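Local coordinates for protein bradyzoite surface antigen BSR4 (PDB 2JKS) that is a zinc-binding surface antigen of the bradyzoite stage, a member of the SAG1-related superfamily probably involved in the parasite's dealings with its host, at residues Y217-N226 against Q269-P277; D126-F134 against V174-S182. All coordinates share one frame; numbering follows the deposited sequence.

Contact 1: residues Y217-N226 against Q269-P277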
loop_
_atom_site.group_PDB
_atom_site.type_symbol
_atom_site.label_atom_id
_atom_site.label_comp_id
_atom_site.label_asym_id
_atom_site.label_seq_id
_atom_site.Cartn_x
_atom_site.Cartn_y
_atom_site.Cartn_z
ATOM N N TYR A 217 -18.827 -18.498 -7.460
ATOM C CA TYR A 217 -18.756 -17.151 -6.906
ATOM C C TYR A 217 -19.276 -17.131 -5.490
ATOM O O TYR A 217 -19.767 -18.159 -5.002
ATOM C CB TYR A 217 -19.498 -16.173 -7.835
ATOM C CG TYR A 217 -20.974 -16.481 -7.987
ATOM C CD1 TYR A 217 -21.927 -15.854 -7.187
ATOM C CD2 TYR A 217 -21.403 -17.408 -8.928
ATOM C CE1 TYR A 217 -23.295 -16.129 -7.323
ATOM C CE2 TYR A 217 -22.753 -17.700 -9.066
ATOM C CZ TYR A 217 -23.695 -17.047 -8.259
ATOM O OH TYR A 217 -25.031 -17.372 -8.398
ATOM N N CYS A 218 -19.163 -15.986 -4.808
ATOM C CA CYS A 218 -19.808 -15.787 -3.509
ATOM C C CYS A 218 -21.201 -15.214 -3.762
ATOM O O CYS A 218 -21.364 -14.235 -4.536
ATOM C CB CYS A 218 -19.021 -14.817 -2.611
ATOM S SG CYS A 218 -17.232 -15.084 -2.461
ATOM N N VAL A 219 -22.226 -15.814 -3.166
ATOM C CA VAL A 219 -23.555 -15.164 -3.213
ATOM C C VAL A 219 -23.470 -13.667 -2.863
ATOM O O VAL A 219 -22.820 -13.274 -1.873
ATOM C CB VAL A 219 -24.592 -15.894 -2.330
ATOM C CG1 VAL A 219 -25.993 -15.268 -2.536
ATOM C CG2 VAL A 219 -24.585 -17.351 -2.712
ATOM N N ALA A 220 -24.114 -12.836 -3.685
ATOM C CA ALA A 220 -23.889 -11.403 -3.605
ATOM C C ALA A 220 -24.552 -10.771 -2.375
ATOM O O ALA A 220 -24.123 -9.710 -1.975
ATOM C CB ALA A 220 -24.305 -10.707 -4.908
ATOM N N ASP A 221 -25.541 -11.456 -1.759
ATOM C CA ASP A 221 -26.336 -10.878 -0.611
ATOM C C ASP A 221 -25.476 -10.412 0.558
ATOM O O ASP A 221 -25.775 -9.415 1.196
ATOM C CB ASP A 221 -27.370 -11.866 -0.015
ATOM C CG ASP A 221 -27.976 -12.815 -1.037
ATOM O OD1 ASP A 221 -27.963 -12.513 -2.259
ATOM O OD2 ASP A 221 -28.491 -13.896 -0.592
ATOM N N SER A 222 -24.385 -11.121 0.832
ATOM C CA SER A 222 -23.500 -10.727 1.944
ATOM C C SER A 222 -22.809 -9.369 1.736
ATOM O O SER A 222 -22.418 -8.735 2.691
ATOM C CB SER A 222 -22.406 -11.798 2.173
ATOM O OG SER A 222 -21.355 -11.617 1.207
ATOM N N LYS A 223 -22.652 -8.945 0.472
ATOM C CA LYS A 223 -21.840 -7.738 0.137
ATOM C C LYS A 223 -20.437 -7.690 0.790
ATOM O O LYS A 223 -19.841 -6.634 0.990
ATOM C CB LYS A 223 -22.669 -6.426 0.352
ATOM C CG LYS A 223 -24.097 -6.433 -0.225
ATOM C CD LYS A 223 -24.166 -6.717 -1.709
ATOM C CE LYS A 223 -25.571 -6.363 -2.363
ATOM N NZ LYS A 223 -25.935 -7.368 -3.450
ATOM N N ASP A 224 -19.864 -8.868 1.064
ATOM C CA ASP A 224 -18.614 -8.908 1.789
ATOM C C ASP A 224 -17.929 -10.186 1.384
ATOM O O ASP A 224 -18.392 -11.296 1.687
ATOM C CB ASP A 224 -18.901 -8.877 3.301
ATOM C CG ASP A 224 -17.668 -8.907 4.143
ATOM O OD1 ASP A 224 -16.509 -8.935 3.652
ATOM O OD2 ASP A 224 -17.867 -8.865 5.356
ATOM N N VAL A 225 -16.805 -10.047 0.702
ATOM C CA VAL A 225 -16.046 -11.240 0.311
ATOM C C VAL A 225 -15.583 -12.111 1.521
ATOM O O VAL A 225 -15.263 -13.286 1.336
ATOM C CB VAL A 225 -14.830 -10.834 -0.595
ATOM C CG1 VAL A 225 -13.693 -10.213 0.215
ATOM C CG2 VAL A 225 -14.332 -12.008 -1.438
ATOM N N ASN A 226 -15.496 -11.516 2.708
ATOM C CA ASN A 226 -15.143 -12.270 3.905
ATOM C C ASN A 226 -16.263 -13.206 4.378
ATOM O O ASN A 226 -15.986 -14.149 5.150
ATOM C CB ASN A 226 -14.758 -11.353 5.064
ATOM C CG ASN A 226 -13.446 -10.652 4.882
ATOM O OD1 ASN A 226 -12.525 -11.114 4.202
ATOM N ND2 ASN A 226 -13.328 -9.528 5.572
ATOM N N GLN A 269 -28.119 -10.405 -13.357
ATOM C CA GLN A 269 -27.648 -11.284 -12.281
ATOM C C GLN A 269 -26.586 -10.496 -11.486
ATOM O O GLN A 269 -26.050 -9.493 -11.948
ATOM C CB GLN A 269 -27.017 -12.558 -12.875
ATOM C CG GLN A 269 -27.887 -13.309 -13.879
ATOM C CD GLN A 269 -29.080 -13.973 -13.214
ATOM O OE1 GLN A 269 -29.057 -14.225 -12.000
ATOM N NE2 GLN A 269 -30.138 -14.270 -14.010
ATOM N N GLN A 270 -26.263 -10.949 -10.291
ATOM C CA GLN A 270 -25.203 -10.250 -9.529
ATOM C C GLN A 270 -24.403 -11.354 -8.922
ATOM O O GLN A 270 -24.940 -12.432 -8.599
ATOM C CB GLN A 270 -25.760 -9.418 -8.393
ATOM C CG GLN A 270 -26.468 -8.117 -8.757
ATOM C CD GLN A 270 -26.603 -7.231 -7.515
ATOM O OE1 GLN A 270 -27.045 -7.714 -6.439
ATOM N NE2 GLN A 270 -26.183 -5.941 -7.631
ATOM N N PHE A 271 -23.095 -11.127 -8.852
ATOM C CA PHE A 271 -22.213 -12.100 -8.207
ATOM C C PHE A 271 -21.107 -11.320 -7.498
ATOM O O PHE A 271 -20.889 -10.139 -7.789
ATOM C CB PHE A 271 -21.682 -13.175 -9.175
ATOM C CG PHE A 271 -20.707 -12.658 -10.218
ATOM C CD1 PHE A 271 -19.319 -12.653 -9.960
ATOM C CD2 PHE A 271 -21.167 -12.153 -11.446
ATOM C CE1 PHE A 271 -18.430 -12.221 -10.917
ATOM C CE2 PHE A 271 -20.244 -11.730 -12.426
ATOM C CZ PHE A 271 -18.896 -11.758 -12.166
ATOM N N LEU A 272 -20.436 -11.987 -6.554
ATOM C CA LEU A 272 -19.367 -11.349 -5.814
ATOM C C LEU A 272 -18.101 -12.209 -5.886
ATOM O O LEU A 272 -18.148 -13.387 -5.708
ATOM C CB LEU A 272 -19.844 -11.148 -4.381
ATOM C CG LEU A 272 -19.125 -10.416 -3.281
ATOM C CD1 LEU A 272 -20.198 -10.055 -2.286
ATOM C CD2 LEU A 272 -18.039 -11.269 -2.612
ATOM N N VAL A 273 -16.969 -11.570 -6.170
ATOM C CA VAL A 273 -15.672 -12.158 -5.963
ATOM C C VAL A 273 -14.773 -11.061 -5.355
ATOM O O VAL A 273 -15.231 -9.969 -5.045
ATOM C CB VAL A 273 -15.033 -12.614 -7.292
ATOM C CG1 VAL A 273 -15.795 -13.772 -7.902
ATOM C CG2 VAL A 273 -15.008 -11.429 -8.286
ATOM N N GLY A 274 -13.504 -11.387 -5.156
ATOM C CA GLY A 274 -12.572 -10.393 -4.678
ATOM C C GLY A 274 -11.245 -10.965 -4.267
ATOM O O GLY A 274 -10.786 -12.010 -4.798
ATOM N N CYS A 275 -10.612 -10.241 -3.340
ATOM C CA CYS A 275 -9.266 -10.551 -2.870
ATOM C C CYS A 275 -9.236 -10.442 -1.370
ATOM O O CYS A 275 -9.704 -9.454 -0.782
ATOM C CB CYS A 275 -8.232 -9.594 -3.502
ATOM S SG CYS A 275 -8.151 -9.578 -5.300
ATOM N N VAL A 276 -8.695 -11.486 -0.739
ATOM C CA VAL A 276 -8.449 -11.464 0.708
ATOM C C VAL A 276 -6.947 -11.428 0.979
ATOM O O VAL A 276 -6.158 -11.894 0.135
ATOM C CB VAL A 276 -9.186 -12.650 1.440
ATOM C CG1 VAL A 276 -10.690 -12.556 1.165
ATOM C CG2 VAL A 276 -8.671 -13.972 0.929
ATOM N N PRO A 277 -6.531 -10.803 2.114
ATOM C CA PRO A 277 -5.088 -10.789 2.417
ATOM C C PRO A 277 -4.562 -12.219 2.489
ATOM O O PRO A 277 -5.250 -13.107 3.053
ATOM C CB PRO A 277 -5.002 -10.132 3.824
ATOM C CG PRO A 277 -6.256 -9.396 4.015
ATOM C CD PRO A 277 -7.322 -10.073 3.123
HETATM O O HOH W 1 -25.638 -13.739 -5.968
#
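A single antiparallel bridge in the second SRS domain ties Cys218 of strand 216-218 to Leu272 in strand 269-277. The two residues form a hydrogen-bonded pair: Cys218 N gives to Leu272 O at 2.9 Å with an N-H...O angle of 158°, and Leu272 N returns a longer bond to Cys218 O. Both donors lie in the carbonyl plane of their acceptor. Past the bridge a water links the two segments, accepting from Ala220 N and donating to Gln270 O. Tyr217 turns one ring face to Phe271, whose CB lies 3.3 Å from Tyr217 CD1. Phe233 meets both of these rings.

The loop then curls over the strand. A disulfide joins Cys218 to Cys228, and Leu272 fills the curl. Leu272 CG points away from the backbone N (chi1 -174°), which carries CD2 to within 3.5 Å of Val225 CA and 3.7 Å of Cys218 CB. Its other branch, CD1, reaches the backbone of Lys223 and Asp224. Val225 CG1 meets Val276 CG1 at 3.9 Å. Next to it an Asx turn shapes the loop: Asp224 OD1 accepts from Asn226 N, which comes from above the carboxylate plane. Lys223 NZ makes two weak bonds, to Gln270 OE1 at 3.2 Å and to Ala220 O within its own segment. Gln270 NE2 is hydrogen-bonded to Thr306 OG1.

Contact 2: residues D126-F134 against V174-S182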
loop_
_atom_site.group_PDB
_atom_site.type_symbol
_atom_site.label_atom_id
_atom_site.label_comp_id
_atom_site.label_asym_id
_atom_site.label_seq_id
_atom_site.Cartn_x
_atom_site.Cartn_y
_atom_site.Cartn_z
ATOM N N ASP A 126 2.879 4.745 -6.463
ATOM C CA ASP A 126 3.784 4.324 -5.394
ATOM C C ASP A 126 3.021 3.849 -4.173
ATOM O O ASP A 126 3.611 3.266 -3.252
ATOM C CB ASP A 126 4.746 5.438 -4.945
ATOM C CG ASP A 126 5.655 5.933 -6.054
ATOM O OD1 ASP A 126 6.107 5.153 -6.912
ATOM O OD2 ASP A 126 5.974 7.127 -6.024
ATOM N N LEU A 127 1.730 4.153 -4.123
ATOM C CA LEU A 127 0.930 3.829 -2.908
ATOM C C LEU A 127 0.818 2.313 -2.778
ATOM O O LEU A 127 0.483 1.673 -3.764
ATOM C CB LEU A 127 -0.445 4.488 -2.977
ATOM C CG LEU A 127 -0.446 6.000 -2.850
ATOM C CD1 LEU A 127 -1.900 6.481 -2.996
ATOM C CD2 LEU A 127 0.186 6.373 -1.499
ATOM N N PRO A 128 1.155 1.741 -1.585
ATOM C CA PRO A 128 1.242 0.279 -1.384
ATOM C C PRO A 128 -0.151 -0.390 -1.341
ATOM O O PRO A 128 -1.162 0.293 -1.241
ATOM C CB PRO A 128 1.988 0.151 -0.029
ATOM C CG PRO A 128 1.625 1.400 0.703
ATOM C CD PRO A 128 1.544 2.481 -0.359
ATOM N N LEU A 129 -0.194 -1.708 -1.476
ATOM C CA LEU A 129 -1.444 -2.489 -1.276
ATOM C C LEU A 129 -1.795 -2.722 0.171
ATOM O O LEU A 129 -2.924 -3.120 0.503
ATOM C CB LEU A 129 -1.314 -3.837 -1.982
ATOM C CG LEU A 129 -1.009 -3.747 -3.466
ATOM C CD1 LEU A 129 -0.883 -5.149 -4.085
ATOM C CD2 LEU A 129 -2.009 -2.878 -4.199
ATOM N N THR A 130 -0.810 -2.507 1.049
ATOM C CA THR A 130 -0.992 -2.665 2.463
ATOM C C THR A 130 -0.381 -1.451 3.176
ATOM O O THR A 130 0.497 -0.796 2.613
ATOM C CB THR A 130 -0.330 -3.991 2.988
ATOM O OG1 THR A 130 1.060 -3.958 2.692
ATOM C CG2 THR A 130 -0.943 -5.232 2.277
ATOM N N ASP A 131 -0.842 -1.189 4.397
ATOM C CA ASP A 131 -0.338 -0.045 5.191
ATOM C C ASP A 131 1.126 -0.249 5.543
ATOM O O ASP A 131 1.488 -1.328 5.970
ATOM C CB ASP A 131 -1.188 0.167 6.446
ATOM C CG ASP A 131 -2.632 0.549 6.122
ATOM O OD1 ASP A 131 -2.887 1.201 5.083
ATOM O OD2 ASP A 131 -3.527 0.221 6.914
ATOM N N LYS A 132 1.952 0.779 5.323
ATOM C CA LYS A 132 3.373 0.704 5.611
ATOM C C LYS A 132 3.827 1.808 6.563
ATOM O O LYS A 132 3.219 2.884 6.658
ATOM C CB LYS A 132 4.217 0.791 4.322
ATOM C CG LYS A 132 3.852 -0.213 3.212
ATOM C CD LYS A 132 4.273 -1.645 3.585
ATOM C CE LYS A 132 3.826 -2.603 2.477
ATOM N NZ LYS A 132 4.228 -3.987 2.856
ATOM N N ALA A 133 4.953 1.553 7.211
ATOM C CA ALA A 133 5.645 2.549 8.016
ATOM C C ALA A 133 7.157 2.415 7.847
ATOM O O ALA A 133 7.699 1.298 7.722
ATOM C CB ALA A 133 5.259 2.387 9.496
ATOM N N PHE A 134 7.849 3.537 7.902
ATOM C CA PHE A 134 9.312 3.513 7.967
ATOM C C PHE A 134 9.760 4.591 8.917
ATOM O O PHE A 134 8.924 5.370 9.419
ATOM C CB PHE A 134 9.942 3.684 6.555
ATOM C CG PHE A 134 9.711 5.057 5.913
ATOM C CD1 PHE A 134 10.529 6.154 6.265
ATOM C CD2 PHE A 134 8.709 5.234 4.956
ATOM C CE1 PHE A 134 10.353 7.378 5.710
ATOM C CE2 PHE A 134 8.528 6.510 4.336
ATOM C CZ PHE A 134 9.370 7.566 4.724
ATOM N N VAL A 174 -9.951 -4.312 -11.891
ATOM C CA VAL A 174 -10.000 -4.001 -10.476
ATOM C C VAL A 174 -8.626 -4.224 -9.850
ATOM O O VAL A 174 -7.984 -5.286 -10.059
ATOM C CB VAL A 174 -11.070 -4.814 -9.718
ATOM C CG1 VAL A 174 -11.023 -4.463 -8.236
ATOM C CG2 VAL A 174 -12.413 -4.541 -10.342
ATOM N N THR A 175 -8.159 -3.162 -9.191
ATOM C CA THR A 175 -6.952 -3.182 -8.321
ATOM C C THR A 175 -7.355 -3.239 -6.861
ATOM O O THR A 175 -7.906 -2.282 -6.312
ATOM C CB THR A 175 -6.035 -1.946 -8.570
ATOM O OG1 THR A 175 -5.726 -1.884 -9.969
ATOM C CG2 THR A 175 -4.734 -2.035 -7.759
ATOM N N CYS A 176 -7.113 -4.391 -6.243
ATOM C CA CYS A 176 -7.489 -4.612 -4.843
ATOM C C CYS A 176 -6.324 -4.212 -3.931
ATOM O O CYS A 176 -5.165 -4.441 -4.255
ATOM C CB CYS A 176 -7.856 -6.093 -4.574
ATOM S SG CYS A 176 -9.534 -6.563 -5.103
ATOM N N ALA A 177 -6.683 -3.604 -2.812
ATOM C CA ALA A 177 -5.749 -3.331 -1.713
ATOM C C ALA A 177 -6.425 -3.702 -0.384
ATOM O O ALA A 177 -7.583 -4.135 -0.358
ATOM C CB ALA A 177 -5.287 -1.870 -1.755
ATOM N N TYR A 178 -5.695 -3.569 0.727
ATOM C CA TYR A 178 -5.992 -4.322 1.940
ATOM C C TYR A 178 -5.660 -3.481 3.186
ATOM O O TYR A 178 -5.729 -3.990 4.325
ATOM C CB TYR A 178 -5.155 -5.639 1.981
ATOM C CG TYR A 178 -5.209 -6.411 0.677
ATOM C CD1 TYR A 178 -6.358 -7.152 0.336
ATOM C CD2 TYR A 178 -4.158 -6.343 -0.246
ATOM C CE1 TYR A 178 -6.467 -7.770 -0.885
ATOM C CE2 TYR A 178 -4.246 -6.990 -1.442
ATOM C CZ TYR A 178 -5.413 -7.671 -1.768
ATOM O OH TYR A 178 -5.459 -8.318 -2.943
ATOM N N GLY A 179 -5.352 -2.201 2.974
ATOM C CA GLY A 179 -5.131 -1.265 4.088
ATOM C C GLY A 179 -6.346 -1.019 4.935
ATOM O O GLY A 179 -7.470 -1.252 4.493
ATOM N N LYS A 180 -6.124 -0.559 6.159
ATOM C CA LYS A 180 -7.201 -0.095 7.037
ATOM C C LYS A 180 -8.296 0.759 6.339
ATOM O O LYS A 180 -9.503 0.580 6.607
ATOM C CB LYS A 180 -6.607 0.700 8.261
ATOM C CG LYS A 180 -7.591 0.888 9.437
ATOM C CD LYS A 180 -7.071 1.931 10.455
ATOM C CE LYS A 180 -8.072 2.202 11.609
ATOM N NZ LYS A 180 -9.112 3.228 11.258
ATOM N N GLY A 181 -7.891 1.666 5.461
ATOM C CA GLY A 181 -8.812 2.521 4.742
ATOM C C GLY A 181 -9.107 2.142 3.288
ATOM O O GLY A 181 -9.771 2.886 2.600
ATOM N N SER A 182 -8.620 0.985 2.823
ATOM C CA SER A 182 -8.663 0.618 1.405
ATOM C C SER A 182 -10.024 0.179 0.937
ATOM O O SER A 182 -10.318 0.244 -0.273
ATOM C CB SER A 182 -7.699 -0.519 1.135
ATOM O OG SER A 182 -6.356 -0.123 1.171
HETATM O O HOH W 2 -5.346 2.649 4.987
#
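The Tyr178 ring has Thr130 at one edge, with Thr130 CG2 near the ring plane and 4.2 Å from Tyr178 CD2. Leu129 O approaches the same ring obliquely, 3.5 Å from Tyr178 CD2. The Tyr178 hydroxyl is hydrogen-bonded to Cys202 O, outside both segments. The second flat group is the Asp131 carboxylate. Asp131 OD2 takes Lys180 N at 2.8 Å on its syn side, 30° out of the carboxylate plane, with an N-H...O angle of 157°. Asp131 OD1 lies 3.5 Å from Gly179 CA and accepts from a water that is itself held by Gly181 N. Ala163 N also donates to OD1, and these bonds together fix the rotation of the carboxylate. A negative charge here is probably eased by the backbone N-H groups.

These residues join the two SRS domains: 126-134 leads into strand 132-141 of the first, and 174-182 leaves strand 173-175 of the second. Residues 129-131 and 176-180 run in nearly the same direction, 8° apart end to end. Between them Tyr178 N donates to Leu129 O at 2.8 Å, nearly in line with the C=O but bent at the hydrogen. The same carbonyl oxygen rests against Ala177 CB. Leu129 CD2 comes within 3.5 Å of Cys176 O. Gly179 N makes a weak bond to Ser182 OG, while Ser182 N binds Gly179 O to close a turn.

In the fold
Contact 2 lies near the centre of the chain, where the two SRS domains meet. Contact 1 lies within the second domain, with its centre about 20 Å from that of contact 2. Strand 269-277 brings them together. Cys275 CB is 3.1 Å from Tyr178 OH, and Cys275 SG is 3.3 Å from Cys176 SG. The two sulfurs belong to different disulfides, Cys202-Cys275 and Cys176-Cys301, which therefore pack side by side. A zinc ion held by Glu96 and Asp205 is close to the domain junction: the side chain of Thr130 in contact 2 is about 5 Å from a bound zinc. Contact 1 is farther from metal, with the side chain of Tyr217 about 10 Å from a zinc ion that need not be the same one.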